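Local coordinates for protein trichothecene 3-O-acetyltransferase TRI101 (PDB 2ZBA) that transfers an acetyl group from acetyl coenzyme A to the 3-hydroxyl of trichothecene mycotoxins during their biosynthesis in Fusarium, at residues I14-I19 against S82-Y87; Q22-S27 against S370-A375; K129-G134 against P411-F416. One frame throughout, in Å; residues are numbered along the deposited sequence. Where two conformers were deposited one is given.

Two of the three contacts show how segments far apart in sequence meet at one substrate pocket in a BAHD-superfamily acyltransferase. Contact 1 closes first along the chain and adds strand 14-15 to the edge of a small antiparallel sheet, away from the annotated sites. Its first segment leads into helix 23-26, which contact 2 sets against a loop following helix 348-363; Leu16 and Ser82 pack on Leu26 of that helix, and the two centres lie about 16 Å apart. Contact 3 joins loops 129-134 and 411-416, its centre about 16 Å from that of contact 2 and about 23 Å from that of contact 1. Contacts 2 and 3 interleave along the chain, and both line the trichothecene pocket.

Contact 1 of 3, residues I14-I19 against S82-Y87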
loop_
_atom_site.group_PDB
_atom_site.type_symbol
_atom_site.label_atom_id
_atom_site.label_comp_id
_atom_site.label_asym_id
_atom_site.label_seq_id
_atom_site.Cartn_x
_atom_site.Cartn_y
_atom_site.Cartn_z
ATOM N N ILE A 14 14.892 -0.653 18.326
ATOM C CA ILE A 14 14.750 0.357 17.269
ATOM C C ILE A 14 13.382 1.062 17.285
ATOM O O ILE A 14 12.356 0.478 16.900
ATOM C CB ILE A 14 15.041 -0.246 15.860
ATOM C CG1 ILE A 14 16.452 -0.833 15.820
ATOM C CG2 ILE A 14 14.892 0.817 14.766
ATOM C CD1 ILE A 14 16.660 -1.902 14.763
ATOM N N GLU A 15 13.370 2.319 17.725
ATOM C CA GLU A 15 12.108 3.078 17.773
ATOM C C GLU A 15 11.559 3.302 16.362
ATOM O O GLU A 15 12.326 3.591 15.445
ATOM C CB GLU A 15 12.292 4.411 18.494
ATOM C CG GLU A 15 10.972 5.091 18.802
ATOM C CD GLU A 15 11.150 6.330 19.638
ATOM O OE1 GLU A 15 11.857 6.238 20.654
ATOM O OE2 GLU A 15 10.591 7.392 19.275
ATOM N N LEU A 16 10.248 3.161 16.191
ATOM C CA LEU A 16 9.618 3.330 14.871
ATOM C C LEU A 16 9.742 4.775 14.404
ATOM O O LEU A 16 9.990 5.674 15.213
ATOM C CB LEU A 16 8.131 2.927 14.903
ATOM C CG LEU A 16 7.703 1.554 15.425
ATOM C CD1 LEU A 16 6.250 1.334 15.091
ATOM C CD2 LEU A 16 8.543 0.439 14.854
ATOM N N ASP A 17 9.587 4.989 13.101
ATOM C CA ASP A 17 9.419 6.327 12.554
ATOM C C ASP A 17 8.359 7.047 13.395
ATOM O O ASP A 17 7.296 6.483 13.640
ATOM C CB ASP A 17 8.940 6.220 11.105
ATOM C CG ASP A 17 9.992 5.625 10.190
ATOM O OD1 ASP A 17 10.901 6.385 9.771
ATOM O OD2 ASP A 17 9.900 4.402 9.890
ATOM N N ILE A 18 8.645 8.262 13.870
ATOM C CA ILE A 18 7.624 8.991 14.655
ATOM C C ILE A 18 6.284 9.000 13.940
ATOM O O ILE A 18 5.268 8.793 14.565
ATOM C CB ILE A 18 8.042 10.440 15.138
ATOM C CG1 ILE A 18 6.835 11.205 15.689
ATOM C CG2 ILE A 18 8.575 11.276 14.007
ATOM C CD1 ILE A 18 6.135 10.539 16.907
ATOM N N ILE A 19 6.293 9.178 12.622
ATOM C CA ILE A 19 5.058 9.132 11.831
ATOM C C ILE A 19 4.362 7.750 11.840
ATOM O O ILE A 19 3.151 7.655 11.650
ATOM C CB ILE A 19 5.305 9.702 10.393
ATOM C CG1 ILE A 19 5.227 11.231 10.452
ATOM C CG2 ILE A 19 4.316 9.162 9.407
ATOM C CD1 ILE A 19 5.605 11.949 9.178
ATOM N N SER A 82 6.460 2.900 20.354
ATOM C CA SER A 82 6.696 1.583 19.799
ATOM C C SER A 82 8.107 1.478 19.238
ATOM O O SER A 82 8.710 2.470 18.800
ATOM C CB SER A 82 5.647 1.246 18.727
ATOM O OG SER A 82 4.333 1.317 19.257
ATOM N N LYS A 83 8.612 0.258 19.263
ATOM C CA LYS A 83 9.982 -0.039 18.900
ATOM C C LYS A 83 10.069 -1.481 18.352
ATOM O O LYS A 83 9.185 -2.304 18.594
ATOM C CB LYS A 83 10.880 0.125 20.133
ATOM C CG LYS A 83 10.547 -0.855 21.285
ATOM C CD LYS A 83 11.488 -0.715 22.481
ATOM C CE LYS A 83 11.398 0.680 23.119
ATOM N NZ LYS A 83 12.350 0.816 24.281
ATOM N N ILE A 84 11.134 -1.760 17.608
ATOM C CA ILE A 84 11.404 -3.097 17.076
ATOM C C ILE A 84 12.421 -3.773 17.998
ATOM O O ILE A 84 13.504 -3.235 18.213
ATOM C CB ILE A 84 11.956 -3.053 15.602
ATOM C CG1 ILE A 84 10.901 -2.475 14.643
ATOM C CG2 ILE A 84 12.421 -4.470 15.140
ATOM C CD1 ILE A 84 11.448 -1.927 13.316
ATOM N N ILE A 85 12.047 -4.933 18.546
ATOM C CA ILE A 85 12.899 -5.717 19.453
ATOM C C ILE A 85 13.011 -7.161 18.942
ATOM O O ILE A 85 12.188 -7.573 18.108
ATOM C CB ILE A 85 12.327 -5.747 20.921
ATOM C CG1 ILE A 85 10.934 -6.409 20.952
ATOM C CG2 ILE A 85 12.348 -4.347 21.542
ATOM C CD1 ILE A 85 10.449 -6.837 22.342
ATOM N N PRO A 86 14.023 -7.932 19.436
ATOM C CA PRO A 86 14.181 -9.340 19.048
ATOM C C PRO A 86 12.953 -10.210 19.226
ATOM O O PRO A 86 12.152 -10.023 20.145
ATOM C CB PRO A 86 15.332 -9.833 19.945
ATOM C CG PRO A 86 16.146 -8.607 20.189
ATOM C CD PRO A 86 15.104 -7.514 20.354
ATOM N N TYR A 87 12.819 -11.172 18.330
ATOM C CA TYR A 87 11.733 -12.127 18.385
ATOM C C TYR A 87 12.334 -13.500 18.047
ATOM O O TYR A 87 13.006 -14.098 18.895
ATOM C CB TYR A 87 10.631 -11.668 17.442
ATOM C CG TYR A 87 9.412 -12.543 17.329
ATOM C CD1 TYR A 87 8.842 -13.169 18.444
ATOM C CD2 TYR A 87 8.793 -12.710 16.099
ATOM C CE1 TYR A 87 7.696 -13.957 18.314
ATOM C CE2 TYR A 87 7.648 -13.498 15.965
ATOM C CZ TYR A 87 7.112 -14.114 17.064
ATOM O OH TYR A 87 5.971 -14.872 16.890
#
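Ile14 and Ile84 form an antiparallel hydrogen-bonded pair at the edge of a three-stranded sheet, where the short strand 14-15 is laid against strand 81-85, which pairs on its other side with strand 68-72. Ile14 N gives a hydrogen bond to Ile84 O (2.9 Å), and Ile84 N answers with one to Ile14 O (2.6 Å). Lys83 CA also brings its hydrogen to Ile14 O, so this one oxygen is met by both N-H and CA-H. At the neighbouring non-hydrogen-bonded pair, Glu15 and Lys83, the backbones draw together to 3.9 Å between the two CA atoms. Here the acidic and basic ends do not meet: Lys83 NZ makes salt bridges with Glu72 and Asp13 instead.

Past the end of strand 14-15, Leu16 keeps the pairing going through its N-H, bonded to Ser82 O, while its side chain lies along strand 81-85, over Ser82 and Ile84. Leu16 CB lies at 4.0 Å from Ser82 O, and CG settles a little closer to the same carbonyl. With CG anti to the carbonyl carbon (chi1 -54°), the branch divides over two residues of the opposite strand. CD1 rests against Ser82 CB at 3.7 Å, beside a hydroxyl that is hydrogen-bonded to Thr71. CD1 also touches Leu26 of helix 23-26, whereas CD2 meets Ile84 CG1 at 3.8 Å, the two side chains crossing at about a right angle.

Contact 2 of 3, residues Q22-S27 against S370-A375; sequences QPPLLS and SVSLTA. With ZBA (12,13-Epoxytrichothec-9-ene-3,4,8,15-tetrol-4,15-diacetate-8-isovalerate), chain F.
Gln22 supplies the polar link between the two segments. Its side chain runs out extended, and the amide oxygen OE1 receives a weak, bent hydrogen bond from Leu373 N (3.4 Å, 134° at the hydrogen). The other end of the same amide has a weak bond of its own, from NE2 to Ile19 O, so the group is held loosely at two points. Inside the loop, Ser372 OG accepts from Thr374 N, two residues on, which makes an ST turn.

Van der Waals packing surrounds these bonds. Gln22 CG meets Val371 CG1 at 4.0 Å, with the two side chains at about a right angle, and the flat amide passes across Leu373 CG. The Pro24 ring comes up against the loop backbone, CD facing Val371 O at 3.9 Å and CG facing Ser372 CB.

Together the short helix 23-26 and the loop contribute Pro24, Leu25, Ser372, Leu373 and Thr374 to the trichothecene pocket, which in this entry holds T-2 toxin.

Contacts with the toxin gather largely about the acetyl group C40, C41 and O13, esterified through O12. Leu25 CD2 reaches O13 at 3.3 Å and Pro24 CB lies slightly farther from the same oxygen. With OG anti to the backbone N (chi1 167°), Ser372 brings its hydroxyl OG to 3.2 Å from methyl C41, which Thr374 OG1 also approaches. Thr374 CG2 packs on methyl C37, carried on the ring skeleton, and Leu373 CD1 stands 3.7 Å from O14. Leu373 also touches Gln318, a coenzyme A-binding residue.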
loop_
_atom_site.group_PDB
_atom_site.type_symbol
_atom_site.label_atom_id
_atom_site.label_comp_id
_atom_site.label_asym_id
_atom_site.label_seq_id
_atom_site.Cartn_x
_atom_site.Cartn_y
_atom_site.Cartn_z
ATOM N N GLN A 22 1.319 6.095 14.743
ATOM C CA GLN A 22 -0.129 6.315 14.709
ATOM C C GLN A 22 -0.843 5.024 15.095
ATOM O O GLN A 22 -0.571 3.977 14.505
ATOM C CB GLN A 22 -0.584 6.713 13.299
ATOM C CG GLN A 22 -0.014 7.975 12.793
ATOM C CD GLN A 22 -0.276 8.195 11.322
ATOM O OE1 GLN A 22 -1.358 7.885 10.809
ATOM N NE2 GLN A 22 0.704 8.765 10.633
ATOM N N PRO A 23 -1.792 5.091 16.053
ATOM C CA PRO A 23 -2.440 3.837 16.442
ATOM C C PRO A 23 -3.109 3.061 15.279
ATOM O O PRO A 23 -3.122 1.843 15.332
ATOM C CB PRO A 23 -3.451 4.268 17.527
ATOM C CG PRO A 23 -2.924 5.597 18.029
ATOM C CD PRO A 23 -2.321 6.247 16.816
ATOM N N PRO A 24 -3.650 3.744 14.237
ATOM C CA PRO A 24 -4.117 2.922 13.102
ATOM C C PRO A 24 -3.027 2.057 12.421
ATOM O O PRO A 24 -3.276 0.891 12.111
ATOM C CB PRO A 24 -4.668 3.951 12.097
ATOM C CG PRO A 24 -4.869 5.213 12.861
ATOM C CD PRO A 24 -3.902 5.184 14.014
ATOM N N LEU A 25 -1.849 2.625 12.179
ATOM C CA LEU A 25 -0.766 1.901 11.504
ATOM C C LEU A 25 -0.300 0.718 12.332
ATOM O O LEU A 25 0.172 -0.288 11.795
ATOM C CB LEU A 25 0.417 2.828 11.190
ATOM C CG LEU A 25 0.110 3.980 10.228
ATOM C CD1 LEU A 25 1.293 4.924 10.086
ATOM C CD2 LEU A 25 -0.350 3.452 8.870
ATOM N N LEU A 26 -0.441 0.832 13.647
ATOM C CA LEU A 26 0.037 -0.207 14.556
ATOM C C LEU A 26 -0.914 -1.401 14.636
ATOM O O LEU A 26 -0.550 -2.442 15.183
ATOM C CB LEU A 26 0.356 0.377 15.942
ATOM C CG LEU A 26 1.669 1.169 15.963
ATOM C CD1 LEU A 26 1.725 2.169 17.118
ATOM C CD2 LEU A 26 2.837 0.196 16.013
ATOM N N SER A 27 -2.102 -1.253 14.045
ATOM C CA SER A 27 -3.102 -2.330 13.939
ATOM C C SER A 27 -3.203 -2.994 12.550
ATOM O O SER A 27 -4.074 -3.844 12.319
ATOM C CB SER A 27 -4.482 -1.797 14.333
ATOM O OG SER A 27 -4.599 -1.724 15.752
ATOM N N SER A 370 -6.190 11.074 18.219
ATOM C CA SER A 370 -6.916 11.868 17.225
ATOM C C SER A 370 -6.181 11.960 15.886
ATOM O O SER A 370 -6.705 12.528 14.920
ATOM C CB SER A 370 -7.228 13.273 17.776
ATOM O OG SER A 370 -6.045 13.981 18.125
ATOM N N VAL A 371 -4.975 11.386 15.831
ATOM C CA VAL A 371 -4.109 11.432 14.641
ATOM C C VAL A 371 -4.362 10.242 13.717
ATOM O O VAL A 371 -4.287 9.077 14.136
ATOM C CB VAL A 371 -2.596 11.498 15.021
ATOM C CG1 VAL A 371 -1.698 11.500 13.767
ATOM C CG2 VAL A 371 -2.301 12.727 15.856
ATOM N N SER A 372 -4.655 10.549 12.459
ATOM C CA SER A 372 -4.817 9.541 11.414
ATOM C C SER A 372 -4.612 10.158 10.035
ATOM O O SER A 372 -5.072 11.257 9.771
ATOM C CB SER A 372 -6.208 8.910 11.502
ATOM O OG SER A 372 -6.511 8.159 10.348
ATOM N N LEU A 373 -3.953 9.423 9.147
ATOM C CA LEU A 373 -3.811 9.858 7.746
ATOM C C LEU A 373 -5.135 10.076 7.009
ATOM O O LEU A 373 -5.180 10.804 6.029
ATOM C CB LEU A 373 -2.900 8.911 6.948
ATOM C CG LEU A 373 -1.398 8.992 7.245
ATOM C CD1 LEU A 373 -0.594 8.095 6.277
ATOM C CD2 LEU A 373 -0.893 10.401 7.188
ATOM N N THR A 374 -6.213 9.468 7.496
ATOM C CA THR A 374 -7.530 9.623 6.869
ATOM C C THR A 374 -8.536 10.202 7.886
ATOM O O THR A 374 -9.716 9.899 7.839
ATOM C CB THR A 374 -8.040 8.260 6.258
ATOM O OG1 THR A 374 -8.178 7.290 7.297
ATOM C CG2 THR A 374 -7.053 7.700 5.231
ATOM N N ALA A 375 -8.048 11.052 8.800
ATOM C CA ALA A 375 -8.862 11.587 9.906
ATOM C C ALA A 375 -10.197 12.214 9.484
ATOM O O ALA A 375 -11.222 11.977 10.141
ATOM C CB ALA A 375 -8.041 12.562 10.759
HETATM O O18 ZBA F . -8.660 3.163 5.907
HETATM C C44 ZBA F . -8.033 2.738 6.846
HETATM C C45 ZBA F . -8.256 3.057 8.280
HETATM C C46 ZBA F . -8.095 1.931 9.221
HETATM C C48 ZBA F . -8.925 0.749 9.203
HETATM C C47 ZBA F . -7.080 1.891 10.306
HETATM O O17 ZBA F . -7.028 1.889 6.633
HETATM C C31 ZBA F . -6.479 1.675 5.296
HETATM C C30 ZBA F . -5.753 2.915 4.801
HETATM C C32 ZBA F . -5.670 0.419 5.387
HETATM C C39 ZBA F . -6.441 -0.793 5.811
HETATM C C33 ZBA F . -4.390 0.412 5.085
HETATM C C34 ZBA F . -3.650 1.602 4.579
HETATM O O10 ZBA F . -3.685 1.561 3.102
HETATM C C29 ZBA F . -4.204 3.001 5.039
HETATM C C38 ZBA F . -3.908 3.182 6.544
HETATM O O12 ZBA F . -4.852 4.114 7.124
HETATM C C40 ZBA F . -4.494 4.702 8.264
HETATM C C41 ZBA F . -5.587 5.569 8.796
HETATM O O13 ZBA F . -3.478 4.573 8.788
HETATM C C28 ZBA F . -3.512 4.178 4.181
HETATM C C37 ZBA F . -3.948 5.577 4.697
HETATM C C35 ZBA F . -3.854 3.925 2.701
HETATM C C25 ZBA F . -3.122 2.682 2.393
HETATM C C36 ZBA F . -4.953 4.459 1.937
HETATM O O11 ZBA F . -3.619 4.952 1.734
HETATM C C27 ZBA F . -1.931 3.983 4.088
HETATM C C26 ZBA F . -1.752 3.168 2.817
HETATM O O16 ZBA F . -0.856 2.092 2.931
HETATM O O14 ZBA F . -1.118 5.193 3.991
#

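Contact 3 of 3, residues K129-G134 against P411-F416. With ZBA (12,13-Epoxytrichothec-9-ene-3,4,8,15-tetrol-4,15-diacetate-8-isovalerate), chain F.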
loop_
_atom_site.group_PDB
_atom_site.type_symbol
_atom_site.label_atom_id
_atom_site.label_comp_id
_atom_site.label_asym_id
_atom_site.label_seq_id
_atom_site.Cartn_x
_atom_site.Cartn_y
_atom_site.Cartn_z
ATOM N N LYS A 129 -4.006 -11.556 9.161
ATOM C CA LYS A 129 -4.993 -10.650 8.569
ATOM C C LYS A 129 -4.506 -9.198 8.444
ATOM O O LYS A 129 -3.604 -8.755 9.167
ATOM C CB LYS A 129 -6.288 -10.715 9.364
ATOM C CG LYS A 129 -7.099 -11.976 9.159
ATOM C CD LYS A 129 -8.253 -12.070 10.185
ATOM C CE LYS A 129 -9.209 -10.888 10.100
ATOM N NZ LYS A 129 -9.945 -10.869 8.798
ATOM N N THR A 130 -5.108 -8.460 7.514
ATOM C CA THR A 130 -4.800 -7.046 7.323
ATOM C C THR A 130 -5.168 -6.222 8.567
ATOM O O THR A 130 -4.376 -5.412 9.042
ATOM C CB THR A 130 -5.517 -6.475 6.062
ATOM O OG1 THR A 130 -5.089 -7.197 4.899
ATOM C CG2 THR A 130 -5.192 -4.980 5.869
ATOM N N LEU A 131 -6.367 -6.458 9.089
ATOM C CA LEU A 131 -6.909 -5.690 10.212
ATOM C C LEU A 131 -6.888 -6.484 11.524
ATOM O O LEU A 131 -7.110 -7.694 11.530
ATOM C CB LEU A 131 -8.340 -5.223 9.896
ATOM C CG LEU A 131 -8.581 -4.404 8.611
ATOM C CD1 LEU A 131 -10.060 -4.220 8.319
ATOM C CD2 LEU A 131 -7.899 -3.056 8.656
ATOM N N ALA A 132 -6.616 -5.793 12.631
ATOM C CA ALA A 132 -6.571 -6.440 13.955
ATOM C C ALA A 132 -7.978 -6.779 14.486
ATOM O O ALA A 132 -8.470 -6.175 15.444
ATOM C CB ALA A 132 -5.798 -5.589 14.953
ATOM N N ILE A 133 -8.614 -7.745 13.828
ATOM C CA ILE A 133 -9.870 -8.334 14.257
ATOM C C ILE A 133 -9.575 -9.776 14.637
ATOM O O ILE A 133 -8.761 -10.445 13.997
ATOM C CB ILE A 133 -10.915 -8.321 13.121
ATOM N N GLY A 134 -10.236 -10.257 15.682
ATOM C CA GLY A 134 -9.958 -11.586 16.216
ATOM C C GLY A 134 -8.629 -11.595 16.954
ATOM O O GLY A 134 -8.089 -10.530 17.265
ATOM N N PRO A 411 -3.975 -9.257 -1.572
ATOM C CA PRO A 411 -5.097 -10.069 -1.053
ATOM C C PRO A 411 -6.338 -9.285 -0.584
ATOM O O PRO A 411 -6.242 -8.116 -0.187
ATOM C CB PRO A 411 -4.476 -10.817 0.114
ATOM C CG PRO A 411 -3.048 -10.930 -0.246
ATOM C CD PRO A 411 -2.706 -9.643 -0.945
ATOM N N ARG A 412 -7.490 -9.945 -0.665
ATOM C CA ARG A 412 -8.753 -9.363 -0.305
ATOM C C ARG A 412 -8.950 -9.438 1.212
ATOM O O ARG A 412 -8.667 -10.455 1.849
ATOM C CB ARG A 412 -9.892 -10.091 -1.024
ATOM C CG ARG A 412 -11.270 -9.498 -0.771
ATOM C CD ARG A 412 -12.357 -10.135 -1.623
ATOM N NE ARG A 412 -12.278 -11.604 -1.651
ATOM C CZ ARG A 412 -12.743 -12.413 -0.704
ATOM N NH1 ARG A 412 -13.336 -11.916 0.368
ATOM N NH2 ARG A 412 -12.606 -13.720 -0.830
ATOM N N PHE A 413 -9.430 -8.348 1.782
ATOM C CA PHE A 413 -9.845 -8.375 3.170
ATOM C C PHE A 413 -11.246 -7.805 3.251
ATOM O O PHE A 413 -11.924 -7.738 2.238
ATOM C CB PHE A 413 -8.824 -7.681 4.087
ATOM C CG PHE A 413 -8.499 -6.256 3.715
ATOM C CD1 PHE A 413 -9.051 -5.200 4.437
ATOM C CD2 PHE A 413 -7.610 -5.971 2.689
ATOM C CE1 PHE A 413 -8.746 -3.881 4.130
ATOM C CE2 PHE A 413 -7.283 -4.636 2.367
ATOM C CZ PHE A 413 -7.853 -3.597 3.091
ATOM N N GLU A 414 -11.688 -7.442 4.450
ATOM C CA GLU A 414 -13.044 -6.927 4.655
ATOM C C GLU A 414 -13.313 -5.754 3.739
ATOM O O GLU A 414 -12.412 -4.965 3.497
ATOM C CB GLU A 414 -13.243 -6.477 6.110
ATOM C CG GLU A 414 -13.380 -7.613 7.089
ATOM C CD GLU A 414 -12.061 -8.032 7.718
ATOM O OE1 GLU A 414 -11.001 -7.431 7.403
ATOM O OE2 GLU A 414 -12.095 -8.966 8.550
ATOM N N PRO A 415 -14.561 -5.640 3.235
ATOM C CA PRO A 415 -14.999 -4.492 2.460
ATOM C C PRO A 415 -14.739 -3.220 3.247
ATOM O O PRO A 415 -14.924 -3.193 4.447
ATOM C CB PRO A 415 -16.498 -4.724 2.311
ATOM C CG PRO A 415 -16.652 -6.189 2.383
ATOM C CD PRO A 415 -15.641 -6.638 3.381
ATOM N N PHE A 416 -14.268 -2.190 2.566
ATOM C CA PHE A 416 -13.880 -0.970 3.220
ATOM C C PHE A 416 -14.166 0.155 2.243
ATOM O O PHE A 416 -13.329 0.505 1.405
ATOM C CB PHE A 416 -12.404 -1.040 3.562
ATOM C CG PHE A 416 -12.009 -0.176 4.698
ATOM C CD1 PHE A 416 -11.655 -0.740 5.912
ATOM C CD2 PHE A 416 -11.950 1.209 4.551
ATOM C CE1 PHE A 416 -11.268 0.053 6.968
ATOM C CE2 PHE A 416 -11.568 2.020 5.607
ATOM C CZ PHE A 416 -11.228 1.442 6.821
HETATM O O18 ZBA F . -8.660 3.163 5.907
HETATM C C44 ZBA F . -8.033 2.738 6.846
HETATM C C45 ZBA F . -8.256 3.057 8.280
HETATM C C46 ZBA F . -8.095 1.931 9.221
HETATM C C48 ZBA F . -8.925 0.749 9.203
HETATM C C47 ZBA F . -7.080 1.891 10.306
HETATM O O17 ZBA F . -7.028 1.889 6.633
HETATM C C31 ZBA F . -6.479 1.675 5.296
HETATM C C30 ZBA F . -5.753 2.915 4.801
HETATM C C32 ZBA F . -5.670 0.419 5.387
HETATM C C39 ZBA F . -6.441 -0.793 5.811
HETATM C C33 ZBA F . -4.390 0.412 5.085
HETATM C C34 ZBA F . -3.650 1.602 4.579
HETATM O O10 ZBA F . -3.685 1.561 3.102
HETATM C C29 ZBA F . -4.204 3.001 5.039
HETATM C C38 ZBA F . -3.908 3.182 6.544
HETATM O O12 ZBA F . -4.852 4.114 7.124
HETATM C C40 ZBA F . -4.494 4.702 8.264
HETATM C C41 ZBA F . -5.587 5.569 8.796
HETATM O O13 ZBA F . -3.478 4.573 8.788
HETATM C C28 ZBA F . -3.512 4.178 4.181
HETATM C C37 ZBA F . -3.948 5.577 4.697
HETATM C C35 ZBA F . -3.854 3.925 2.701
HETATM C C25 ZBA F . -3.122 2.682 2.393
HETATM C C36 ZBA F . -4.953 4.459 1.937
HETATM O O11 ZBA F . -3.619 4.952 1.734
HETATM C C27 ZBA F . -1.931 3.983 4.088
HETATM C C26 ZBA F . -1.752 3.168 2.817
HETATM O O16 ZBA F . -0.856 2.092 2.931
HETATM O O14 ZBA F . -1.118 5.193 3.991
HETATM O O HOH W 1 -8.569 -7.910 7.906
#
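Thr130 presses its methyl onto the ring of Phe413, and this is the tightly packed half of the contact. CG2 sits almost exactly over the ring centre, 3.9 Å from the centroid and 1° off the normal, in a CH-pi contact. With CG2 anti to the backbone N, the other threonine branch, OG1, lies beyond the rim on the CG-CD2 side, 3.6 Å from CD2, and the hydroxyl is hydrogen-bonded to Arg410. Phe413 has CG between the backbone N and the carbonyl carbon (chi1 56°), which places the ring under Thr130, where it also meets that of Trp239. Leu131 CD1 adds an apolar touch at Phe413 CD1.

The other half is polar, partly exposed and bridged by water. Lys129 curls at its last two torsions to bring NZ to Glu414 OE2, a salt bridge of 2.9 Å on the syn side, though tilted 29° out of the carboxylate plane. Glu122 forms a second salt bridge with the same ammonium, which probably steadies its positive charge. A water accepts from Leu131 N at 2.9 Å and donates to Glu414 OE1 over an unusually short distance, with only a weak additional bond from Lys129 NZ. Leu131 CD1 also lies 3.5 Å from OE1, and thus touches both the carboxylate oxygen and the ring.

Its second methyl, CD2, faces the toxin atom C39 at 3.9 Å. Phe416 brings CE2 to within 3.1 Å of the isovalerate carbonyl oxygen O18, and with Leu131 it belongs to the trichothecene-binding pocket of this BAHD-superfamily acetyltransferase.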